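Local structure of putative hydrolase (Burkholderia cenocepacia, 4X00) at residues R170-R174 / F186-L190; D127-G132 / K217-P221; A25-D31 / Y62-D68. The protein is probably a hydrolase of the alpha/beta hydrolase fold, considered a possible aryl esterase. One frame throughout, in Å; residues are numbered along the deposited sequence.

Interaction 1: residues R170-R174 / F186-L190; sequences RAFLR and FSLLL
Phe186 turns its CG away from its own backbone N (chi1 -171°), a torsion that carries the ring across to Leu173 and Arg174 of the facing helix, while the Arg174 chain bends at chi2 (-69°) to bring its guanidinium over the same ring. The phenyl group is thus held between an aliphatic and a charged partner on its two faces. On one side, Leu173 CD2 sits 3.9 Å from the ring centroid in a CH-pi contact, displaced toward the rim, and Leu173 CG packs 3.6 Å from Phe186 CE1. On the opposite side, the Arg174 guanidinium lies nearly flat on the ring, its plane only 9° from it, with CZ above the ring centre: a cation-pi stack. Arg174 has two conformers, so this part of the sandwich may be only partly populated. At the ring's edge stands the carbonyl oxygen Arg170 O, 4.0 Å from Phe186 CZ.

Leu173 also reaches past the ring. Its CD2 branch lies on the backbone of the second helix, 3.5 Å from Leu190 N, and 3.9 Å from Leu189 CB. Leu190 answers with its CD1, which rests 3.7 Å from Arg170 CA; the guanidinium of Arg170 is engaged elsewhere, in a salt bridge with Asp167.

Helices 162-174 and 183-194 fall between strands 132-136 and 222-227, the place where many alpha/beta hydrolases carry a helical cap. Around them, Phe172 packs on Val153 of helix 151-156 and on the loop residues Leu44 and Leu232, and Leu189 touches Asn49.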
ATOM      1  N   ARG A 170      14.986  -5.096  -9.870  1.00  7.17           N
ATOM      2  CA  ARG A 170      15.992  -4.829  -8.853  1.00  8.23           C
ATOM      3  C   ARG A 170      16.236  -3.327  -8.745  1.00  8.21           C
ATOM      4  O   ARG A 170      16.348  -2.780  -7.620  1.00  8.80           O
ATOM      5  CB  ARG A 170      17.295  -5.580  -9.195  1.00  8.17           C
ATOM      6  CG  ARG A 170      18.324  -5.513  -8.082  1.00  8.87           C
ATOM      7  CD  ARG A 170      19.527  -6.467  -8.347  1.00 10.39           C
ATOM      8  NE  ARG A 170      20.296  -6.014  -9.505  1.00 11.43           N
ATOM      9  CZ  ARG A 170      20.298  -6.569 -10.725  1.00 10.98           C
ATOM     10  NH1 ARG A 170      21.012  -6.008 -11.686  1.00 12.39           N
ATOM     11  NH2 ARG A 170      19.569  -7.660 -11.015  1.00 11.02           N
ATOM     12  N   ALA A 171      16.279  -2.630  -9.877  1.00  8.10           N
ATOM     13  CA  ALA A 171      16.452  -1.176  -9.859  1.00  8.61           C
ATOM     14  C   ALA A 171      15.241  -0.478  -9.212  1.00  8.01           C
ATOM     15  O   ALA A 171      15.388   0.489  -8.445  1.00  8.64           O
ATOM     16  CB  ALA A 171      16.682  -0.656 -11.291  1.00  9.59           C
ATOM     17  N   PHE A 172      14.040  -0.961  -9.510  1.00  7.89           N
ATOM     18  CA  PHE A 172      12.846  -0.398  -8.888  1.00  8.44           C
ATOM     19  C   PHE A 172      12.908  -0.570  -7.368  1.00  8.58           C
ATOM     20  O   PHE A 172      12.553   0.341  -6.611  1.00  8.70           O
ATOM     21  CB  PHE A 172      11.604  -1.086  -9.458  1.00  8.80           C
ATOM     22  CG  PHE A 172      10.333  -0.581  -8.867  1.00  9.08           C
ATOM     23  CD1 PHE A 172       9.725   0.524  -9.424  1.00 10.35           C
ATOM     24  CD2 PHE A 172       9.731  -1.219  -7.789  1.00  9.82           C
ATOM     25  CE1 PHE A 172       8.528   1.023  -8.887  1.00 11.06           C
ATOM     26  CE2 PHE A 172       8.512  -0.733  -7.261  1.00 10.69           C
ATOM     27  CZ  PHE A 172       7.928   0.393  -7.819  1.00 10.95           C
ATOM     28  N   LEU A 173      13.285  -1.759  -6.909  1.00  8.84           N
ATOM     29  CA  LEU A 173      13.332  -1.991  -5.456  1.00  8.52           C
ATOM     30  C   LEU A 173      14.367  -1.060  -4.822  1.00  9.03           C
ATOM     31  O   LEU A 173      14.135  -0.525  -3.724  1.00  8.95           O
ATOM     32  CB  LEU A 173      13.660  -3.450  -5.143  1.00  8.78           C
ATOM     33  CG  LEU A 173      13.604  -3.857  -3.656  1.00 10.46           C
ATOM     34  CD1 LEU A 173      12.238  -3.594  -3.053  1.00 11.65           C
ATOM     35  CD2 LEU A 173      13.981  -5.310  -3.510  1.00 11.60           C
ATOM     36  N   ARG A 174      15.510  -0.815  -5.482  1.00  9.55           N
ATOM     37  CA  ARG A 174      16.488   0.132  -4.933  0.55  9.01           C
ATOM     38  C   ARG A 174      15.890   1.528  -4.821  1.00  9.72           C
ATOM     39  O   ARG A 174      16.197   2.258  -3.873  1.00 10.37           O
ATOM     40  CB  ARG A 174      17.741   0.169  -5.803  0.55  9.86           C
ATOM     41  CG  ARG A 174      18.604  -1.069  -5.688  0.55 10.82           C
ATOM     42  CD  ARG A 174      19.249  -1.151  -4.311  0.55 12.42           C
ATOM     43  NE  ARG A 174      20.107  -2.329  -4.173  0.55 13.51           N
ATOM     44  CZ  ARG A 174      20.571  -2.785  -3.013  0.55 14.36           C
ATOM     45  NH1 ARG A 174      20.259  -2.164  -1.874  0.55 14.88           N
ATOM     46  NH2 ARG A 174      21.354  -3.861  -2.999  0.55 14.80           N
ATOM     47  N   PHE A 186      17.233  -6.741   1.805  1.00  9.64           N
ATOM     48  CA  PHE A 186      17.062  -6.429   0.397  1.00  9.31           C
ATOM     49  C   PHE A 186      16.890  -7.708  -0.425  1.00  8.86           C
ATOM     50  O   PHE A 186      16.009  -7.782  -1.288  1.00  9.18           O
ATOM     51  CB  PHE A 186      18.247  -5.610  -0.134  1.00  9.16           C
ATOM     52  CG  PHE A 186      18.022  -5.088  -1.523  1.00 10.14           C
ATOM     53  CD1 PHE A 186      17.317  -3.908  -1.731  1.00 11.96           C
ATOM     54  CD2 PHE A 186      18.495  -5.783  -2.615  1.00 10.52           C
ATOM     55  CE1 PHE A 186      17.081  -3.424  -3.010  1.00 12.46           C
ATOM     56  CE2 PHE A 186      18.249  -5.323  -3.911  1.00 11.85           C
ATOM     57  CZ  PHE A 186      17.556  -4.127  -4.104  1.00 12.63           C
ATOM     58  N   SER A 187      17.696  -8.737  -0.138  1.00  8.91           N
ATOM     59  CA  SER A 187      17.613  -9.970  -0.921  0.52  9.13           C
ATOM     60  C   SER A 187      16.244 -10.644  -0.722  1.00  8.49           C
ATOM     61  O   SER A 187      15.706 -11.239  -1.665  1.00  8.66           O
ATOM     62  CB  SER A 187      18.741 -10.932  -0.549  0.52  9.83           C
ATOM     63  OG  SER A 187      18.504 -11.552   0.693  0.52 11.43           O
ATOM     64  N   LEU A 188      15.680 -10.582   0.487  1.00  8.48           N
ATOM     65  CA  LEU A 188      14.363 -11.179   0.757  1.00  8.77           C
ATOM     66  C   LEU A 188      13.315 -10.434  -0.062  1.00  8.14           C
ATOM     67  O   LEU A 188      12.476 -11.040  -0.747  1.00  8.25           O
ATOM     68  CB  LEU A 188      14.052 -11.102   2.252  1.00  9.83           C
ATOM     69  CG  LEU A 188      12.665 -11.600   2.617  1.00 10.45           C
ATOM     70  CD1 LEU A 188      12.502 -13.069   2.266  1.00 10.81           C
ATOM     71  CD2 LEU A 188      12.411 -11.350   4.128  1.00 12.22           C
ATOM     72  N   LEU A 189      13.362  -9.103  -0.030  1.00  8.61           N
ATOM     73  CA  LEU A 189      12.393  -8.301  -0.772  1.00  8.34           C
ATOM     74  C   LEU A 189      12.588  -8.418  -2.284  1.00  7.93           C
ATOM     75  O   LEU A 189      11.627  -8.302  -3.032  1.00  8.83           O
ATOM     76  CB  LEU A 189      12.445  -6.827  -0.314  1.00  9.16           C
ATOM     77  CG  LEU A 189      11.986  -6.571   1.129  1.00 10.04           C
ATOM     78  CD1 LEU A 189      12.077  -5.079   1.417  1.00 11.94           C
ATOM     79  CD2 LEU A 189      10.550  -7.076   1.308  1.00 11.39           C
ATOM     80  N   LEU A 190      13.814  -8.682  -2.723  1.00  7.32           N
ATOM     81  CA  LEU A 190      14.098  -8.870  -4.152  1.00  7.59           C
ATOM     82  C   LEU A 190      13.436 -10.161  -4.674  1.00  7.16           C
ATOM     83  O   LEU A 190      12.742 -10.161  -5.696  1.00  7.75           O
ATOM     84  CB  LEU A 190      15.603  -8.905  -4.380  1.00  7.87           C
ATOM     85  CG  LEU A 190      16.008  -8.927  -5.854  1.00  8.89           C
ATOM     86  CD1 LEU A 190      15.595  -7.628  -6.537  1.00  9.98           C
ATOM     87  CD2 LEU A 190      17.520  -9.129  -5.881  1.00 11.36           C
TER

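Interaction 2: residues D127-G132 / K217-P221; sequences DKGIAG and KAEVP
Asp127 OD2 is gripped by two successive backbone amides: Glu219 N donates from 2.7 Å, nearly in line with the C-O bond, and Val220 N from 2.9 Å, above the carboxylate plane and almost straight (168°). The side chain reaches them with CG lodged between its own backbone N and carbonyl carbon (chi1 63°). Two amides on one oxygen probably stabilise the negative charge and hold the carboxylate in one orientation.

Asp127 also opens the type I turn that ends at Ile130, linking helix 113-125 to strand 132-136. The partner segment leads into strand 222-227, so the contact ties together the connections that enter two neighbouring parallel strands of the alpha/beta hydrolase sheet; a backbone bond between Pro221 and Ala133 lies where those strands begin to pair.

Val220 packs its side chain on the same side of the carboxylate plane as its N. Its CG1 lies 3.6 Å from Ile130 O, and its CG2 meets Ile130 CD1 at 4.1 Å and Gly132 CA at 3.7 Å. Pro221 CD abuts Ala131 O at 3.3 Å, while the Pro221 ring also packs on Phe276 and Met279 of helix 266-280. A water makes weak bonds to Asp127 N and Lys217 O.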
ATOM      1  N   ASP A 127     -16.584   5.820   3.354  1.00 15.01           N
ATOM      2  CA  ASP A 127     -15.780   5.515   4.540  1.00 15.37           C
ATOM      3  C   ASP A 127     -16.557   5.088   5.785  1.00 15.33           C
ATOM      4  O   ASP A 127     -15.969   5.021   6.871  1.00 16.25           O
ATOM      5  CB  ASP A 127     -14.881   6.698   4.896  1.00 16.03           C
ATOM      6  CG  ASP A 127     -15.654   7.933   5.276  1.00 17.06           C
ATOM      7  OD1 ASP A 127     -16.892   7.862   5.475  1.00 18.07           O
ATOM      8  OD2 ASP A 127     -14.994   8.981   5.388  1.00 17.45           O
ATOM      9  N   LYS A 128     -17.839   4.741   5.641  1.00 16.10           N
ATOM     10  CA  LYS A 128     -18.616   4.428   6.838  1.00 17.44           C
ATOM     11  C   LYS A 128     -18.159   3.110   7.457  1.00 17.88           C
ATOM     12  O   LYS A 128     -18.411   2.853   8.632  1.00 19.94           O
ATOM     13  CB  LYS A 128     -20.118   4.391   6.533  1.00 18.18           C
ATOM     14  N   GLY A 129     -17.449   2.289   6.678  1.00 15.59           N
ATOM     15  CA  GLY A 129     -16.930   1.028   7.191  1.00 15.31           C
ATOM     16  C   GLY A 129     -15.534   1.079   7.804  1.00 14.84           C
ATOM     17  O   GLY A 129     -15.011   0.055   8.224  1.00 16.84           O
ATOM     18  N   ILE A 130     -14.914   2.255   7.842  1.00 13.33           N
ATOM     19  CA  ILE A 130     -13.561   2.341   8.360  1.00 12.01           C
ATOM     20  C   ILE A 130     -13.463   3.482   9.375  1.00 12.57           C
ATOM     21  O   ILE A 130     -14.359   4.303   9.463  1.00 13.38           O
ATOM     22  CB  ILE A 130     -12.517   2.537   7.210  1.00 11.85           C
ATOM     23  CG1 ILE A 130     -12.684   3.899   6.510  1.00 12.39           C
ATOM     24  CG2 ILE A 130     -12.591   1.363   6.223  1.00 12.50           C
ATOM     25  CD1 ILE A 130     -11.520   4.276   5.578  1.00 12.91           C
ATOM     26  N   ALA A 131     -12.356   3.529  10.113  1.00 11.45           N
ATOM     27  CA  ALA A 131     -12.150   4.553  11.128  1.00 11.71           C
ATOM     28  C   ALA A 131     -11.212   5.660  10.666  1.00  9.83           C
ATOM     29  O   ALA A 131     -11.180   6.722  11.272  1.00 10.25           O
ATOM     30  CB  ALA A 131     -11.609   3.918  12.416  1.00 12.99           C
ATOM     31  N   GLY A 132     -10.449   5.425   9.606  1.00  9.73           N
ATOM     32  CA  GLY A 132      -9.462   6.376   9.142  1.00  9.39           C
ATOM     33  C   GLY A 132      -8.531   5.695   8.149  1.00  9.33           C
ATOM     34  O   GLY A 132      -8.585   4.465   7.988  1.00 10.23           O
ATOM     35  N   LYS A 217     -14.564  13.032  -0.800  1.00 20.50           N
ATOM     36  CA  LYS A 217     -15.755  12.705  -0.021  1.00 22.70           C
ATOM     37  C   LYS A 217     -15.488  12.161   1.380  1.00 20.01           C
ATOM     38  O   LYS A 217     -16.430  11.948   2.142  1.00 21.10           O
ATOM     39  CB  LYS A 217     -16.620  11.676  -0.776  1.00 27.26           C
ATOM     40  CG  LYS A 217     -17.528  12.238  -1.848  1.00 32.33           C
ATOM     41  CD  LYS A 217     -16.782  12.801  -3.029  1.00 35.52           C
ATOM     42  CE  LYS A 217     -17.245  12.164  -4.312  1.00 37.39           C
ATOM     43  NZ  LYS A 217     -18.741  12.077  -4.418  1.00 39.00           N
ATOM     44  N   ALA A 218     -14.228  11.915   1.729  1.00 17.68           N
ATOM     45  CA  ALA A 218     -13.950  11.256   2.999  1.00 16.22           C
ATOM     46  C   ALA A 218     -14.190  12.188   4.182  1.00 15.36           C
ATOM     47  O   ALA A 218     -13.826  13.374   4.120  1.00 16.22           O
ATOM     48  CB  ALA A 218     -12.512  10.736   3.020  1.00 17.38           C
ATOM     49  N   GLU A 219     -14.765  11.640   5.261  1.00 14.20           N
ATOM     50  CA  GLU A 219     -14.915  12.367   6.535  1.00 14.68           C
ATOM     51  C   GLU A 219     -14.035  11.802   7.626  1.00 13.20           C
ATOM     52  O   GLU A 219     -13.714  12.483   8.608  1.00 14.16           O
ATOM     53  CB  GLU A 219     -16.365  12.333   7.027  1.00 16.61           C
ATOM     54  CG  GLU A 219     -17.247  13.297   6.318  1.00 17.61           C
ATOM     55  CD  GLU A 219     -16.828  14.712   6.585  1.00 18.13           C
ATOM     56  OE1 GLU A 219     -16.816  15.115   7.781  1.00 18.96           O
ATOM     57  OE2 GLU A 219     -16.515  15.422   5.612  1.00 17.96           O
ATOM     58  N   VAL A 220     -13.668  10.539   7.511  1.00 12.03           N
ATOM     59  CA  VAL A 220     -12.779   9.964   8.523  1.00 11.42           C
ATOM     60  C   VAL A 220     -11.435  10.648   8.442  1.00 10.73           C
ATOM     61  O   VAL A 220     -11.073  11.222   7.409  1.00 11.69           O
ATOM     62  CB  VAL A 220     -12.586   8.435   8.370  1.00 11.94           C
ATOM     63  CG1 VAL A 220     -13.930   7.735   8.567  1.00 13.03           C
ATOM     64  CG2 VAL A 220     -11.958   8.096   7.017  1.00 11.54           C
ATOM     65  N   PRO A 221     -10.664  10.580   9.529  1.00 10.06           N
ATOM     66  CA  PRO A 221      -9.345  11.195   9.450  1.00  9.97           C
ATOM     67  C   PRO A 221      -8.441  10.520   8.417  1.00  9.53           C
ATOM     68  O   PRO A 221      -8.430   9.286   8.257  1.00  9.99           O
ATOM     69  CB  PRO A 221      -8.781  11.006  10.866  1.00 12.03           C
ATOM     70  CG  PRO A 221      -9.965  10.755  11.747  1.00 14.62           C
ATOM     71  CD  PRO A 221     -10.951  10.025  10.861  1.00 12.01           C
TER
HETATM   72  O   HOH W   1     -16.971   8.631   2.084  1.00 33.26           O

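Interaction 3: residues A25-D31 / Y62-D68; sequences AVQEAGD and YRLITYD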
ATOM      1  N   ALA A  25      -4.233 -14.133  -0.095  1.00 10.07           N
ATOM      2  CA  ALA A  25      -3.504 -14.664   1.056  1.00  9.49           C
ATOM      3  C   ALA A  25      -3.487 -13.600   2.148  1.00  9.22           C
ATOM      4  O   ALA A  25      -2.982 -12.505   1.925  1.00  9.59           O
ATOM      5  CB  ALA A  25      -2.090 -15.041   0.652  1.00  9.20           C
ATOM      6  N   VAL A  26      -4.056 -13.928   3.305  1.00  9.70           N
ATOM      7  CA  VAL A  26      -4.240 -12.996   4.409  1.00 10.35           C
ATOM      8  C   VAL A  26      -3.507 -13.496   5.652  1.00 11.06           C
ATOM      9  O   VAL A  26      -3.401 -14.712   5.899  1.00 11.72           O
ATOM     10  CB  VAL A  26      -5.737 -12.825   4.717  1.00 11.15           C
ATOM     11  CG1 VAL A  26      -5.942 -11.799   5.800  1.00 12.10           C
ATOM     12  CG2 VAL A  26      -6.490 -12.437   3.442  1.00 12.35           C
ATOM     13  N   GLN A  27      -2.962 -12.559   6.420  1.00 10.27           N
ATOM     14  CA  GLN A  27      -2.281 -12.894   7.682  1.00  9.95           C
ATOM     15  C   GLN A  27      -2.768 -12.002   8.817  1.00 10.53           C
ATOM     16  O   GLN A  27      -3.217 -10.879   8.576  1.00 11.25           O
ATOM     17  CB  GLN A  27      -0.765 -12.749   7.557  1.00 10.12           C
ATOM     18  CG  GLN A  27      -0.139 -13.367   6.323  1.00  9.99           C
ATOM     19  CD  GLN A  27      -0.472 -12.627   5.044  1.00  9.16           C
ATOM     20  OE1 GLN A  27      -0.534 -11.405   5.001  1.00  9.32           O
ATOM     21  NE2 GLN A  27      -0.685 -13.378   3.979  1.00 10.11           N
ATOM     22  N   GLU A  28      -2.676 -12.510  10.042  1.00 12.69           N
ATOM     23  CA  GLU A  28      -3.005 -11.702  11.203  1.00 14.96           C
ATOM     24  C   GLU A  28      -2.004 -11.859  12.306  1.00 14.83           C
ATOM     25  O   GLU A  28      -1.450 -12.943  12.520  1.00 16.45           O
ATOM     26  CB  GLU A  28      -4.362 -12.074  11.778  1.00 18.28           C
ATOM     27  CG  GLU A  28      -5.482 -11.459  11.119  1.00 20.50           C
ATOM     28  CD  GLU A  28      -6.741 -11.696  11.920  1.00 21.30           C
ATOM     29  OE1 GLU A  28      -6.775 -11.466  13.165  1.00 21.64           O
ATOM     30  OE2 GLU A  28      -7.688 -12.160  11.287  1.00 21.64           O
ATOM     31  N   ALA A  29      -1.815 -10.774  13.041  1.00 14.62           N
ATOM     32  CA  ALA A  29      -0.953 -10.785  14.208  1.00 15.39           C
ATOM     33  C   ALA A  29      -1.587  -9.873  15.228  1.00 13.72           C
ATOM     34  O   ALA A  29      -2.663  -9.340  15.000  1.00 13.55           O
ATOM     35  CB  ALA A  29       0.462 -10.312  13.862  1.00 17.14           C
ATOM     36  N   GLY A  30      -0.927  -9.692  16.366  1.00 13.66           N
ATOM     37  CA  GLY A  30      -1.481  -8.844  17.404  1.00 14.62           C
ATOM     38  C   GLY A  30      -2.637  -9.498  18.131  1.00 15.21           C
ATOM     39  O   GLY A  30      -2.722 -10.710  18.248  1.00 17.36           O
ATOM     40  N   ASP A  31      -3.527  -8.672  18.647  1.00 14.59           N
ATOM     41  CA  ASP A  31      -4.651  -9.150  19.447  1.00 14.48           C
ATOM     42  C   ASP A  31      -5.895  -9.307  18.574  1.00 14.36           C
ATOM     43  O   ASP A  31      -6.377  -8.332  18.032  1.00 14.56           O
ATOM     44  CB  ASP A  31      -4.917  -8.149  20.581  1.00 15.18           C
ATOM     45  CG  ASP A  31      -5.918  -8.635  21.600  1.00 16.55           C
ATOM     46  OD1 ASP A  31      -6.780  -9.482  21.306  1.00 16.16           O
ATOM     47  OD2 ASP A  31      -5.866  -8.137  22.740  1.00 18.32           O
ATOM     48  N   TYR A  62      -3.249  -4.070  18.999  1.00 13.42           N
ATOM     49  CA  TYR A  62      -4.148  -3.920  17.854  1.00 12.45           C
ATOM     50  C   TYR A  62      -4.313  -5.247  17.146  1.00 10.85           C
ATOM     51  O   TYR A  62      -3.473  -6.132  17.309  1.00 12.26           O
ATOM     52  CB  TYR A  62      -3.616  -2.907  16.844  1.00 13.13           C
ATOM     53  CG  TYR A  62      -3.442  -1.537  17.438  1.00 14.00           C
ATOM     54  CD1 TYR A  62      -4.536  -0.835  17.936  1.00 14.99           C
ATOM     55  CD2 TYR A  62      -2.197  -0.939  17.475  1.00 14.77           C
ATOM     56  CE1 TYR A  62      -4.370   0.447  18.509  1.00 15.48           C
ATOM     57  CE2 TYR A  62      -2.016   0.328  18.024  1.00 15.59           C
ATOM     58  CZ  TYR A  62      -3.119   1.019  18.533  1.00 15.54           C
ATOM     59  OH  TYR A  62      -2.965   2.272  19.093  1.00 16.70           O
ATOM     60  N   ARG A  63      -5.379  -5.389  16.357  1.00 10.03           N
ATOM     61  CA  ARG A  63      -5.525  -6.545  15.466  1.00 10.19           C
ATOM     62  C   ARG A  63      -4.845  -6.191  14.145  1.00 10.35           C
ATOM     63  O   ARG A  63      -5.320  -5.325  13.402  1.00 11.89           O
ATOM     64  CB  ARG A  63      -6.997  -6.885  15.289  1.00 10.92           C
ATOM     65  CG  ARG A  63      -7.224  -8.083  14.367  1.00 11.72           C
ATOM     66  CD  ARG A  63      -8.700  -8.390  14.193  1.00 12.35           C
ATOM     67  NE  ARG A  63      -8.868  -9.559  13.340  1.00 12.93           N
ATOM     68  CZ  ARG A  63     -10.031  -9.913  12.817  1.00 14.47           C
ATOM     69  NH1 ARG A  63     -11.110  -9.165  13.050  1.00 16.39           N
ATOM     70  NH2 ARG A  63     -10.112 -11.004  12.057  1.00 15.75           N
ATOM     71  N   LEU A  64      -3.708  -6.836  13.871  1.00 10.35           N
ATOM     72  CA  LEU A  64      -2.847  -6.421  12.758  1.00 10.73           C
ATOM     73  C   LEU A  64      -3.052  -7.336  11.561  1.00 10.66           C
ATOM     74  O   LEU A  64      -2.611  -8.483  11.571  1.00 13.23           O
ATOM     75  CB  LEU A  64      -1.377  -6.431  13.199  1.00 11.48           C
ATOM     76  CG  LEU A  64      -1.052  -5.572  14.436  1.00 11.92           C
ATOM     77  CD1 LEU A  64       0.404  -5.823  14.872  1.00 13.35           C
ATOM     78  CD2 LEU A  64      -1.250  -4.098  14.136  1.00 12.07           C
ATOM     79  N   ILE A  65      -3.713  -6.816  10.543  1.00  9.05           N
ATOM     80  CA  ILE A  65      -4.087  -7.633   9.386  1.00  8.91           C
ATOM     81  C   ILE A  65      -3.255  -7.221   8.177  1.00  7.83           C
ATOM     82  O   ILE A  65      -3.202  -6.035   7.833  1.00  8.55           O
ATOM     83  CB  ILE A  65      -5.578  -7.457   9.067  1.00  9.97           C
ATOM     84  CG1 ILE A  65      -6.432  -7.929  10.254  1.00 12.52           C
ATOM     85  CG2 ILE A  65      -5.946  -8.186   7.754  1.00 10.21           C
ATOM     86  CD1 ILE A  65      -7.880  -7.419  10.192  1.00 14.23           C
ATOM     87  N   THR A  66      -2.644  -8.195   7.502  1.00  8.10           N
ATOM     88  CA  THR A  66      -1.947  -7.926   6.259  1.00  8.40           C
ATOM     89  C   THR A  66      -2.509  -8.860   5.180  1.00  8.61           C
ATOM     90  O   THR A  66      -3.173  -9.847   5.493  1.00  9.38           O
ATOM     91  CB  THR A  66      -0.421  -8.151   6.386  1.00  8.73           C
ATOM     92  OG1 THR A  66      -0.163  -9.470   6.887  1.00  9.07           O
ATOM     93  CG2 THR A  66       0.239  -7.146   7.315  1.00  9.53           C
ATOM     94  N   TYR A  67      -2.229  -8.560   3.918  1.00  7.59           N
ATOM     95  CA  TYR A  67      -2.561  -9.483   2.845  1.00  7.00           C
ATOM     96  C   TYR A  67      -1.700  -9.184   1.643  1.00  7.22           C
ATOM     97  O   TYR A  67      -1.079  -8.113   1.539  1.00  8.22           O
ATOM     98  CB  TYR A  67      -4.047  -9.403   2.462  1.00  8.41           C
ATOM     99  CG  TYR A  67      -4.532  -8.135   1.809  1.00  8.09           C
ATOM    100  CD1 TYR A  67      -4.789  -6.998   2.573  1.00  8.20           C
ATOM    101  CD2 TYR A  67      -4.785  -8.081   0.440  1.00  8.11           C
ATOM    102  CE1 TYR A  67      -5.294  -5.843   1.994  1.00  8.96           C
ATOM    103  CE2 TYR A  67      -5.291  -6.947  -0.162  1.00  7.93           C
ATOM    104  CZ  TYR A  67      -5.573  -5.819   0.636  1.00  8.51           C
ATOM    105  OH  TYR A  67      -6.081  -4.683   0.057  1.00  9.73           O
ATOM    106  N   ASP A  68      -1.639 -10.138   0.711  1.00  7.23           N
ATOM    107  CA  ASP A  68      -0.946  -9.922  -0.548  1.00  7.71           C
ATOM    108  C   ASP A  68      -1.954  -9.406  -1.573  1.00  7.53           C
ATOM    109  O   ASP A  68      -3.044  -9.981  -1.760  1.00  8.98           O
ATOM    110  CB  ASP A  68      -0.305 -11.211  -1.073  1.00  8.20           C
ATOM    111  CG  ASP A  68       0.778 -11.758  -0.159  1.00  8.62           C
ATOM    112  OD1 ASP A  68       1.313 -11.013   0.697  1.00  8.50           O
ATOM    113  OD2 ASP A  68       1.081 -12.961  -0.277  1.00  9.00           O
TER
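Ala29 and Leu64 exchange backbone hydrogen bonds, as do Gln27 and Thr66, in an antiparallel ladder whose strands 25-30 and 63-67 run at 160°. In the alpha/beta hydrolase fold this belongs to the antiparallel edge of an otherwise largely parallel sheet: strand 63-67 also pairs with the parallel strand 36-40, and strand 23-30 with strand 12-17. Asp31 N to Tyr62 O and Asp68 N to Ala25 O extend the ladder at its two ends.

On the face with Ala29 and Leu64, Gln27 curls at chi2 (70°) so that its amide comes round to the neighbouring strand. There Thr66 OG1 donates to Gln27 OE1 over 2.7 Å, in the amide plane and on a lone pair. The other face carries Val26 and Tyr67, whose side chains meet helix 87-100, along with Ile65, whose CG1 packs 3.8 Å from Glu28 CG.

Here too Arg63, extended from CG to NE, holds Glu28 in a side-on salt bridge. Tyr14 OH of strand 12-17 is a further partner of Glu28 OE2, and Thr101 O takes Arg63 NH1. Arg63 NE meets Glu28 OE1 at 2.8 Å and Arg63 NH2 meets Glu28 OE2 at 2.8 Å, both oxygens being approached from above the carboxylate plane.

How the interactions relate
The three contacts lie in different parts of one alpha/beta hydrolase fold. Interaction 3 comes first along the chain and builds the antiparallel side of the central sheet. Interaction 2 then joins the connections leading into strands 132-136 and 222-227 of the same sheet, its centre about 20 Å from that of interaction 3. Interaction 1 belongs to the helical insertion between those two strands, so its residues fall within the chain segment that interaction 2 brings together, yet the centres of the two are about 34 Å apart, on opposite sides of the molecule's centre. None of the contacts touches another; two belong to the sheet and its connections, one to the probable cap.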